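Local coordinates for metallophosphoesterase TT1561-like domain-containing protein (Aquifex aeolicus, PDB 2YVT), which is of unknown function but is a calcineurin-like metallophosphoesterase homologue that probably hydrolyses phosphate esters, at residues E187-T192 with T231-P236. Numbering follows the deposited sequence.
Sequences EFVDRT and TIVVNP
Asn235 donates a hydrogen bond from its amide nitrogen to the backbone of Val189: ND2 lies 2.9 Å from Val189 O, with 152° at the hydrogen. The donor is tilted 22° from the carbonyl plane. With chi1 near -163°, CG of Asn235 turns away from its own backbone nitrogen, and the amide reaches across to the loop. ND2 also bonds to Gly219 O, and OD1 accepts from Lys12 NZ. With both ends of this buried amide engaged, its rotation is fixed.

Beside this bond, the side chains of Val189 and Val233 meet at about a right angle. CG1 of Val233 packs against both methyls of Val189, 4.1 Å from CG1 and from CG2. Val189 CG1 also rests 3.7 Å from Val233 O.

Val189 sits inside a type I beta turn from Phe188 to Arg191, closed by Arg191 N to Phe188 O at 3.2 Å. Arg191 folds back past the turn, and its NE and NH2 share Glu187 O, in the guanidinium plane. NH2 meets a lone pair in the carbonyl plane; NE lies above that plane. The carboxylate of Glu226 takes the backbone N-H groups of Glu187, Phe188 and Val189.

The contact ties the loop before helix 202-211 to one of the two mixed sheets of the calcineurin-like fold, at strand 231-235, between strands 215-218 (parallel) and 224-228 (antiparallel).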
loop_
_atom_site.group_PDB
_atom_site.type_symbol
_atom_site.label_atom_id
_atom_site.label_comp_id
_atom_site.label_asym_id
_atom_site.label_seq_id
_atom_site.Cartn_x
_atom_site.Cartn_y
_atom_site.Cartn_z
ATOM N N GLU A 187 -16.292 5.226 -8.262
ATOM C CA GLU A 187 -17.486 4.382 -8.312
ATOM C C GLU A 187 -17.245 3.024 -7.652
ATOM O O GLU A 187 -18.128 2.483 -6.970
ATOM C CB GLU A 187 -17.935 4.202 -9.761
ATOM C CG GLU A 187 -19.254 3.454 -9.914
ATOM C CD GLU A 187 -19.756 3.407 -11.342
ATOM O OE1 GLU A 187 -19.112 3.993 -12.238
ATOM O OE2 GLU A 187 -20.818 2.776 -11.569
ATOM N N PHE A 188 -16.039 2.487 -7.847
ATOM C CA PHE A 188 -15.706 1.137 -7.410
ATOM C C PHE A 188 -14.485 1.097 -6.503
ATOM O O PHE A 188 -14.419 0.293 -5.569
ATOM C CB PHE A 188 -15.437 0.242 -8.624
ATOM C CG PHE A 188 -16.586 0.169 -9.597
ATOM C CD1 PHE A 188 -17.738 -0.532 -9.273
ATOM C CD2 PHE A 188 -16.504 0.796 -10.834
ATOM C CE1 PHE A 188 -18.806 -0.599 -10.170
ATOM C CE2 PHE A 188 -17.570 0.728 -11.743
ATOM C CZ PHE A 188 -18.713 0.033 -11.402
ATOM N N VAL A 189 -13.510 1.952 -6.792
ATOM C CA VAL A 189 -12.188 1.797 -6.183
ATOM C C VAL A 189 -12.123 2.130 -4.691
ATOM O O VAL A 189 -11.130 1.816 -4.036
ATOM C CB VAL A 189 -11.080 2.553 -6.965
ATOM C CG1 VAL A 189 -10.938 1.974 -8.373
ATOM C CG2 VAL A 189 -11.354 4.060 -6.993
ATOM N N ASP A 190 -13.161 2.771 -4.151
ATOM C CA ASP A 190 -13.207 3.012 -2.708
ATOM C C ASP A 190 -14.522 2.561 -2.081
ATOM O O ASP A 190 -14.918 3.054 -1.022
ATOM C CB ASP A 190 -12.861 4.472 -2.371
ATOM C CG ASP A 190 -14.023 5.426 -2.574
ATOM O OD1 ASP A 190 -14.821 5.221 -3.508
ATOM O OD2 ASP A 190 -14.109 6.399 -1.796
ATOM N N ARG A 191 -15.174 1.599 -2.738
ATOM C CA ARG A 191 -16.463 1.102 -2.286
ATOM C C ARG A 191 -16.587 -0.417 -2.342
ATOM O O ARG A 191 -15.832 -1.097 -3.045
ATOM C CB ARG A 191 -17.587 1.745 -3.097
ATOM C CG ARG A 191 -17.646 3.255 -2.934
ATOM C CD ARG A 191 -19.052 3.793 -3.189
ATOM N NE ARG A 191 -19.427 3.644 -4.589
ATOM C CZ ARG A 191 -20.606 3.989 -5.092
ATOM N NH1 ARG A 191 -21.542 4.510 -4.307
ATOM N NH2 ARG A 191 -20.848 3.810 -6.381
ATOM N N THR A 192 -17.535 -0.928 -1.559
ATOM C CA THR A 192 -17.987 -2.313 -1.640
ATOM C C THR A 192 -19.502 -2.270 -1.846
ATOM O O THR A 192 -20.122 -1.224 -1.627
ATOM C CB THR A 192 -17.681 -3.112 -0.346
ATOM O OG1 THR A 192 -18.522 -2.653 0.723
ATOM C CG2 THR A 192 -16.215 -2.980 0.059
ATOM N N THR A 231 -6.020 9.147 -14.932
ATOM C CA THR A 231 -5.282 8.052 -14.312
ATOM C C THR A 231 -6.118 6.782 -14.206
ATOM O O THR A 231 -7.259 6.833 -13.749
ATOM C CB THR A 231 -4.855 8.469 -12.896
ATOM O OG1 THR A 231 -4.049 9.648 -12.971
ATOM C CG2 THR A 231 -4.083 7.354 -12.164
ATOM N N ILE A 232 -5.544 5.648 -14.609
ATOM C CA ILE A 232 -6.172 4.348 -14.357
ATOM C C ILE A 232 -5.892 3.973 -12.910
ATOM O O ILE A 232 -4.729 3.799 -12.520
ATOM C CB ILE A 232 -5.621 3.224 -15.262
ATOM C CG1 ILE A 232 -5.836 3.555 -16.743
ATOM C CG2 ILE A 232 -6.253 1.863 -14.890
ATOM C CD1 ILE A 232 -5.095 2.640 -17.664
ATOM N N VAL A 233 -6.955 3.872 -12.119
ATOM C CA VAL A 233 -6.837 3.524 -10.709
ATOM C C VAL A 233 -7.282 2.076 -10.523
ATOM O O VAL A 233 -8.365 1.685 -10.977
ATOM C CB VAL A 233 -7.657 4.474 -9.813
ATOM C CG1 VAL A 233 -7.481 4.117 -8.337
ATOM C CG2 VAL A 233 -7.240 5.933 -10.069
ATOM N N VAL A 234 -6.429 1.287 -9.871
ATOM C CA VAL A 234 -6.691 -0.132 -9.666
ATOM C C VAL A 234 -6.660 -0.449 -8.179
ATOM O O VAL A 234 -5.638 -0.245 -7.517
ATOM C CB VAL A 234 -5.634 -1.013 -10.390
ATOM C CG1 VAL A 234 -5.933 -2.495 -10.187
ATOM C CG2 VAL A 234 -5.591 -0.684 -11.882
ATOM N N ASN A 235 -7.784 -0.940 -7.667
ATOM C CA ASN A 235 -7.836 -1.479 -6.312
ATOM C C ASN A 235 -8.016 -2.993 -6.434
ATOM O O ASN A 235 -9.060 -3.459 -6.900
ATOM C CB ASN A 235 -8.960 -0.850 -5.493
ATOM C CG ASN A 235 -8.777 -1.077 -4.011
ATOM O OD1 ASN A 235 -8.260 -2.122 -3.599
ATOM N ND2 ASN A 235 -9.190 -0.105 -3.197
ATOM N N PRO A 236 -6.989 -3.762 -6.055
ATOM C CA PRO A 236 -7.032 -5.219 -6.286
ATOM C C PRO A 236 -8.160 -5.969 -5.579
ATOM O O PRO A 236 -8.466 -7.089 -5.964
ATOM C CB PRO A 236 -5.682 -5.708 -5.743
ATOM C CG PRO A 236 -4.816 -4.493 -5.669
ATOM C CD PRO A 236 -5.721 -3.329 -5.436
#